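Local coordinates for titin (Homo sapiens, PDB 6H4L), which probably serves as a structural and protein kinase component of the muscle sarcomere, this part being an immunoglobulin-like domain of its M-band segment, at residues A[25-30]-A[63-68]; A[40-45]-A[79-84]. All blocks are in the same frame, centred on the assembly; numbering follows the deposited sequence.

Contact 1: A[25-30]-A[63-68]; sequences NTRFIL and VLTLEI
Val63 lays its CG1 branch beside CG2 of Ile29, a loose apolar touch where strand 63-68 begins beside the middle of the antiparallel strand 26-35. Leu64 and Leu30 form a hydrogen-bonded pair, with Leu64 N 2.8 Å from Leu30 O. Leu30 holds CG between its backbone N and carbonyl carbon (chi1 66°), which swings its branches toward the partner strand: CD2 comes 3.7 Å from Leu64 CB, and CG packs on Leu64 CD1. Thr65 faces the other way, between Arg27 and Ile29, and its methyl CG2 lies 3.8 Å from Arg27 CD. Branched at CB, Thr65 suits the extended chain here. Leu66 returns to the interior face opposite Phe28, and the two exchange backbone bonds, Phe28 N to Leu66 O and Leu66 N to Phe28 O, both 2.9 Å. Glu67 extends alongside Arg27 in a salt bridge, its OE2 gripped side-on by NE and NH2 from one face. Arg27 NH2 reaches Glu67 OE2, 3.0 Å away, on the syn side but 29° out of the carboxylate plane, while OE1 is hydrogen-bonded to His56 ND1. Ile68 closes the pairing with Thr26, whose hydroxyl bonds to His18; Ile68 CD1 sits at the edge of the Phe28 ring, 4.0 Å from CE2. Buried, mostly apolar side chains alternating with polar or exposed ones are characteristic of a beta-sandwich sheet, here in the immunoglobulin I-set fold.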
loop_
_atom_site.group_PDB
_atom_site.type_symbol
_atom_site.label_atom_id
_atom_site.label_comp_id
_atom_site.label_asym_id
_atom_site.label_seq_id
_atom_site.Cartn_x
_atom_site.Cartn_y
_atom_site.Cartn_z
ATOM N N ASN A 25 -0.908 16.042 0.180
ATOM C CA ASN A 25 -0.350 14.720 0.438
ATOM C C ASN A 25 -1.483 13.760 0.693
ATOM O O ASN A 25 -2.565 14.158 1.107
ATOM C CB ASN A 25 0.547 14.747 1.674
ATOM C CG ASN A 25 1.533 15.896 1.652
ATOM O OD1 ASN A 25 2.145 16.181 0.625
ATOM N ND2 ASN A 25 1.687 16.565 2.791
ATOM N N THR A 26 -1.244 12.482 0.460
ATOM C CA THR A 26 -2.282 11.519 0.769
ATOM C C THR A 26 -1.698 10.204 1.259
ATOM O O THR A 26 -0.511 9.937 1.099
ATOM C CB THR A 26 -3.202 11.294 -0.442
ATOM O OG1 THR A 26 -4.445 10.732 -0.002
ATOM C CG2 THR A 26 -2.538 10.396 -1.471
ATOM N N ARG A 27 -2.544 9.388 1.869
ATOM C CA ARG A 27 -2.112 8.078 2.339
ATOM C C ARG A 27 -3.101 7.014 1.929
ATOM O O ARG A 27 -4.306 7.276 1.863
ATOM C CB ARG A 27 -2.024 8.072 3.863
ATOM C CG ARG A 27 -0.843 8.808 4.413
ATOM C CD ARG A 27 -0.850 8.861 5.935
ATOM N NE ARG A 27 0.334 9.574 6.405
ATOM C CZ ARG A 27 0.462 10.108 7.615
ATOM N NH1 ARG A 27 -0.537 10.025 8.485
ATOM N NH2 ARG A 27 1.585 10.739 7.945
ATOM N N PHE A 28 -2.575 5.817 1.675
ATOM C CA PHE A 28 -3.361 4.587 1.628
ATOM C C PHE A 28 -2.966 3.767 2.843
ATOM O O PHE A 28 -1.797 3.704 3.202
ATOM C CB PHE A 28 -3.060 3.787 0.363
ATOM C CG PHE A 28 -3.653 4.382 -0.902
ATOM C CD1 PHE A 28 -4.979 4.154 -1.228
ATOM C CD2 PHE A 28 -2.875 5.131 -1.766
ATOM C CE1 PHE A 28 -5.529 4.678 -2.388
ATOM C CE2 PHE A 28 -3.422 5.671 -2.932
ATOM C CZ PHE A 28 -4.749 5.440 -3.239
ATOM N N ILE A 29 -3.936 3.126 3.470
ATOM C CA ILE A 29 -3.652 2.349 4.678
ATOM C C ILE A 29 -4.381 1.021 4.578
ATOM O O ILE A 29 -5.531 0.977 4.162
ATOM C CB ILE A 29 -4.105 3.099 5.946
ATOM C CG1 ILE A 29 -3.355 4.427 6.081
ATOM C CG2 ILE A 29 -3.849 2.250 7.189
ATOM C CD1 ILE A 29 -3.957 5.381 7.108
ATOM N N LEU A 30 -3.701 -0.062 4.939
ATOM C CA LEU A 30 -4.376 -1.355 5.037
ATOM C C LEU A 30 -3.836 -2.094 6.243
ATOM O O LEU A 30 -2.858 -1.683 6.852
ATOM C CB LEU A 30 -4.225 -2.187 3.766
ATOM C CG LEU A 30 -2.857 -2.703 3.342
ATOM C CD1 LEU A 30 -2.988 -3.919 2.446
ATOM C CD2 LEU A 30 -2.121 -1.595 2.566
ATOM N N VAL A 63 0.045 -2.881 10.275
ATOM C CA VAL A 63 -0.600 -1.696 9.706
ATOM C C VAL A 63 0.340 -1.151 8.633
ATOM O O VAL A 63 1.460 -0.754 8.952
ATOM C CB VAL A 63 -0.854 -0.618 10.761
ATOM C CG1 VAL A 63 -1.503 0.609 10.113
ATOM C CG2 VAL A 63 -1.747 -1.152 11.883
ATOM N N LEU A 64 -0.112 -1.156 7.376
ATOM C CA LEU A 64 0.721 -0.781 6.233
ATOM C C LEU A 64 0.249 0.576 5.752
ATOM O O LEU A 64 -0.945 0.751 5.537
ATOM C CB LEU A 64 0.543 -1.782 5.096
ATOM C CG LEU A 64 0.680 -3.246 5.514
ATOM C CD1 LEU A 64 0.573 -4.093 4.255
ATOM C CD2 LEU A 64 2.001 -3.462 6.223
ATOM N N THR A 65 1.168 1.526 5.577
ATOM C CA THR A 65 0.788 2.864 5.106
ATOM C C THR A 65 1.684 3.237 3.939
ATOM O O THR A 65 2.904 3.046 4.008
ATOM C CB THR A 65 0.933 3.933 6.219
ATOM O OG1 THR A 65 0.183 3.523 7.381
ATOM C CG2 THR A 65 0.433 5.307 5.752
ATOM N N LEU A 66 1.067 3.734 2.867
ATOM C CA LEU A 66 1.797 4.338 1.754
ATOM C C LEU A 66 1.473 5.812 1.785
ATOM O O LEU A 66 0.310 6.187 1.839
ATOM C CB LEU A 66 1.349 3.757 0.411
ATOM C CG LEU A 66 1.918 4.479 -0.832
ATOM C CD1 LEU A 66 3.421 4.284 -0.888
ATOM C CD2 LEU A 66 1.266 3.962 -2.124
ATOM N N GLU A 67 2.498 6.641 1.738
ATOM C CA GLU A 67 2.273 8.068 1.744
ATOM C C GLU A 67 2.839 8.642 0.450
ATOM O O GLU A 67 3.972 8.340 0.086
ATOM C CB GLU A 67 2.948 8.678 2.959
ATOM C CG GLU A 67 2.862 10.189 3.022
ATOM C CD GLU A 67 3.532 10.712 4.270
ATOM O OE1 GLU A 67 4.778 10.652 4.344
ATOM O OE2 GLU A 67 2.809 11.141 5.190
ATOM N N ILE A 68 2.022 9.414 -0.253
ATOM C CA ILE A 68 2.453 10.081 -1.485
ATOM C C ILE A 68 2.352 11.574 -1.240
ATOM O O ILE A 68 1.285 12.073 -0.875
ATOM C CB ILE A 68 1.553 9.693 -2.676
ATOM C CG1 ILE A 68 1.485 8.169 -2.830
ATOM C CG2 ILE A 68 2.050 10.362 -3.972
ATOM C CD1 ILE A 68 0.082 7.647 -3.051
#

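Contact 2: A[40-45]-A[79-84]; sequences VKWYHN and YRAVCT
With CG of His44 anti to its backbone N (chi1 177°) and CG of Tyr79 anti to its own carbonyl carbon (chi1 -73°), the two rings are brought over each other. Their planes are 2° apart. The result is an offset stack with CD2 of His44 3.4 Å from CZ of Tyr79, and the phenol oxygen rests over the centre of the imidazole. Flat rings suit this end of the strands because they stack face to face, and their polar ends are satisfied by backbone carbonyls: His44 NE2 bonds to Ser76 O and Tyr79 OH to Asp75 O, the latter a tyrosine corner of Greek-key beta proteins. On the same side of the sheet Trp42 lays one face of its indole against Ala81, whose CB is 3.7 Å from the centroid of the six-membered ring in a CH-pi contact; so small a side chain lets the ring come close to the strand. On the opposite face, with Lys41 and Arg80, Tyr43 crosses Val82 with CE2 3.7 Å from CG2. Arg80 O lies in the plane at the Tyr43 ring edge and accepts the hydrogen bond from Tyr43 N, 2.8 Å away, while Lys41 and Val82 exchange two backbone bonds. Arg80 sends its guanidinium away to Ser91. Strand 79-84 is flanked on its other edge by strand 88-98, strand 40-44 by 47-48, and the face carrying Trp42, Ala81 and Cys83 packs on strands 26-35 and 63-68.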
loop_
_atom_site.group_PDB
_atom_site.type_symbol
_atom_site.label_atom_id
_atom_site.label_comp_id
_atom_site.label_asym_id
_atom_site.label_seq_id
_atom_site.Cartn_x
_atom_site.Cartn_y
_atom_site.Cartn_z
ATOM N N VAL A 40 6.587 -6.691 2.206
ATOM C CA VAL A 40 5.586 -5.884 1.525
ATOM C C VAL A 40 6.229 -5.166 0.346
ATOM O O VAL A 40 7.319 -4.585 0.475
ATOM C CB VAL A 40 4.956 -4.850 2.493
ATOM C CG1 VAL A 40 3.893 -4.045 1.794
ATOM C CG2 VAL A 40 4.341 -5.582 3.706
ATOM N N LYS A 41 5.572 -5.245 -0.807
ATOM C CA LYS A 41 5.976 -4.444 -1.963
ATOM C C LYS A 41 4.806 -3.592 -2.425
ATOM O O LYS A 41 3.657 -4.023 -2.357
ATOM C CB LYS A 41 6.462 -5.342 -3.105
ATOM C CG LYS A 41 7.730 -6.105 -2.774
ATOM C CD LYS A 41 8.218 -6.883 -3.988
ATOM C CE LYS A 41 9.483 -7.670 -3.672
ATOM N NZ LYS A 41 10.568 -6.775 -3.191
ATOM N N TRP A 42 5.107 -2.383 -2.905
ATOM C CA TRP A 42 4.071 -1.474 -3.360
ATOM C C TRP A 42 4.259 -1.180 -4.833
ATOM O O TRP A 42 5.388 -1.106 -5.301
ATOM C CB TRP A 42 4.158 -0.160 -2.589
ATOM C CG TRP A 42 3.605 -0.223 -1.180
ATOM C CD1 TRP A 42 4.302 -0.464 -0.034
ATOM C CD2 TRP A 42 2.250 0.019 -0.791
ATOM N NE1 TRP A 42 3.450 -0.412 1.058
ATOM C CE2 TRP A 42 2.187 -0.115 0.613
ATOM C CE3 TRP A 42 1.081 0.333 -1.492
ATOM C CZ2 TRP A 42 0.996 0.080 1.325
ATOM C CZ3 TRP A 42 -0.090 0.513 -0.788
ATOM C CH2 TRP A 42 -0.128 0.370 0.601
ATOM N N TYR A 43 3.150 -1.015 -5.546
ATOM C CA TYR A 43 3.182 -0.770 -6.988
ATOM C C TYR A 43 2.262 0.378 -7.362
ATOM O O TYR A 43 1.226 0.589 -6.734
ATOM C CB TYR A 43 2.739 -2.030 -7.746
ATOM C CG TYR A 43 3.592 -3.237 -7.469
ATOM C CD1 TYR A 43 4.590 -3.628 -8.352
ATOM C CD2 TYR A 43 3.396 -3.996 -6.317
ATOM C CE1 TYR A 43 5.382 -4.736 -8.090
ATOM C CE2 TYR A 43 4.183 -5.101 -6.051
ATOM C CZ TYR A 43 5.167 -5.468 -6.940
ATOM O OH TYR A 43 5.951 -6.570 -6.677
ATOM N N HIS A 44 2.662 1.135 -8.385
ATOM C CA HIS A 44 1.808 2.156 -8.981
ATOM C C HIS A 44 1.611 1.809 -10.456
ATOM O O HIS A 44 2.578 1.703 -11.216
ATOM C CB HIS A 44 2.449 3.538 -8.840
ATOM C CG HIS A 44 1.671 4.644 -9.492
ATOM N ND1 HIS A 44 2.277 5.765 -10.019
ATOM C CD2 HIS A 44 0.340 4.811 -9.688
ATOM C CE1 HIS A 44 1.354 6.570 -10.518
ATOM N NE2 HIS A 44 0.172 6.012 -10.338
ATOM N N ASN A 45 0.358 1.603 -10.852
ATOM C CA ASN A 45 0.053 1.074 -12.181
ATOM C C ASN A 45 0.980 -0.069 -12.625
ATOM O O ASN A 45 1.460 -0.094 -13.759
ATOM C CB ASN A 45 0.047 2.203 -13.218
ATOM C CG ASN A 45 -1.039 3.227 -12.953
ATOM O OD1 ASN A 45 -2.136 2.886 -12.512
ATOM N ND2 ASN A 45 -0.739 4.491 -13.221
ATOM N N TYR A 79 -2.893 1.850 -7.047
ATOM C CA TYR A 79 -1.827 1.532 -6.108
ATOM C C TYR A 79 -2.125 0.178 -5.525
ATOM O O TYR A 79 -3.259 -0.084 -5.129
ATOM C CB TYR A 79 -1.720 2.591 -5.007
ATOM C CG TYR A 79 -1.123 3.874 -5.542
ATOM C CD1 TYR A 79 0.250 4.096 -5.495
ATOM C CD2 TYR A 79 -1.928 4.836 -6.123
ATOM C CE1 TYR A 79 0.806 5.262 -6.013
ATOM C CE2 TYR A 79 -1.379 6.009 -6.645
ATOM C CZ TYR A 79 -0.015 6.208 -6.575
ATOM O OH TYR A 79 0.544 7.361 -7.082
ATOM N N ARG A 80 -1.105 -0.675 -5.494
ATOM C CA ARG A 80 -1.279 -2.040 -5.009
ATOM C C ARG A 80 -0.225 -2.391 -3.965
ATOM O O ARG A 80 0.958 -2.080 -4.138
ATOM C CB ARG A 80 -1.187 -3.017 -6.192
ATOM C CG ARG A 80 -1.190 -4.490 -5.780
ATOM C CD ARG A 80 -0.987 -5.414 -6.974
ATOM N NE ARG A 80 -2.076 -5.354 -7.943
ATOM C CZ ARG A 80 -3.127 -6.167 -7.933
ATOM N NH1 ARG A 80 -3.251 -7.084 -6.978
ATOM N NH2 ARG A 80 -4.063 -6.057 -8.869
ATOM N N ALA A 81 -0.654 -3.055 -2.889
ATOM C CA ALA A 81 0.262 -3.635 -1.917
ATOM C C ALA A 81 0.247 -5.138 -2.112
ATOM O O ALA A 81 -0.818 -5.717 -2.319
ATOM C CB ALA A 81 -0.164 -3.295 -0.491
ATOM N N VAL A 82 1.418 -5.759 -2.050
ATOM C CA VAL A 82 1.511 -7.218 -2.075
ATOM C C VAL A 82 2.251 -7.673 -0.826
ATOM O O VAL A 82 3.364 -7.211 -0.568
ATOM C CB VAL A 82 2.263 -7.692 -3.312
ATOM C CG1 VAL A 82 2.370 -9.221 -3.328
ATOM C CG2 VAL A 82 1.563 -7.176 -4.568
ATOM N N CYS A 83 1.654 -8.603 -0.073
ATOM C CA CYS A 83 2.195 -9.052 1.208
ATOM C C CYS A 83 2.519 -10.524 1.109
ATOM O O CYS A 83 1.635 -11.322 0.790
ATOM C CB CYS A 83 1.145 -8.905 2.303
ATOM S SG CYS A 83 0.526 -7.216 2.438
ATOM N N THR A 84 3.768 -10.888 1.372
ATOM C CA THR A 84 4.212 -12.264 1.144
ATOM C C THR A 84 4.960 -12.828 2.344
ATOM O O THR A 84 5.749 -12.146 2.985
ATOM C CB THR A 84 5.148 -12.335 -0.086
ATOM O OG1 THR A 84 4.475 -11.793 -1.233
ATOM C CG2 THR A 84 5.557 -13.778 -0.389
#

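Overall arrangement
Contact 1 and contact 2 each join two antiparallel strands, one pair in each sheet of the sandwich, and their inward faces meet: Leu30 CD2 lies 3.4 Å from Trp42 CH2, and Leu64 CD1 is 3.6 Å from Cys83 SG. The chain crosses between the sheets, since strand 26-35 leads into 39-44 and strand 63-68 into 77-85. Both contacts are buried on the face that packs inward and more open on the other. Contact 1 supplies mainly aliphatic side chains to the shared core and a salt bridge to its outer face; contact 2 brings the rings of Trp42 and Tyr79 to the core, with His44 at its margin, and tyrosine, valine and long basic chains outside.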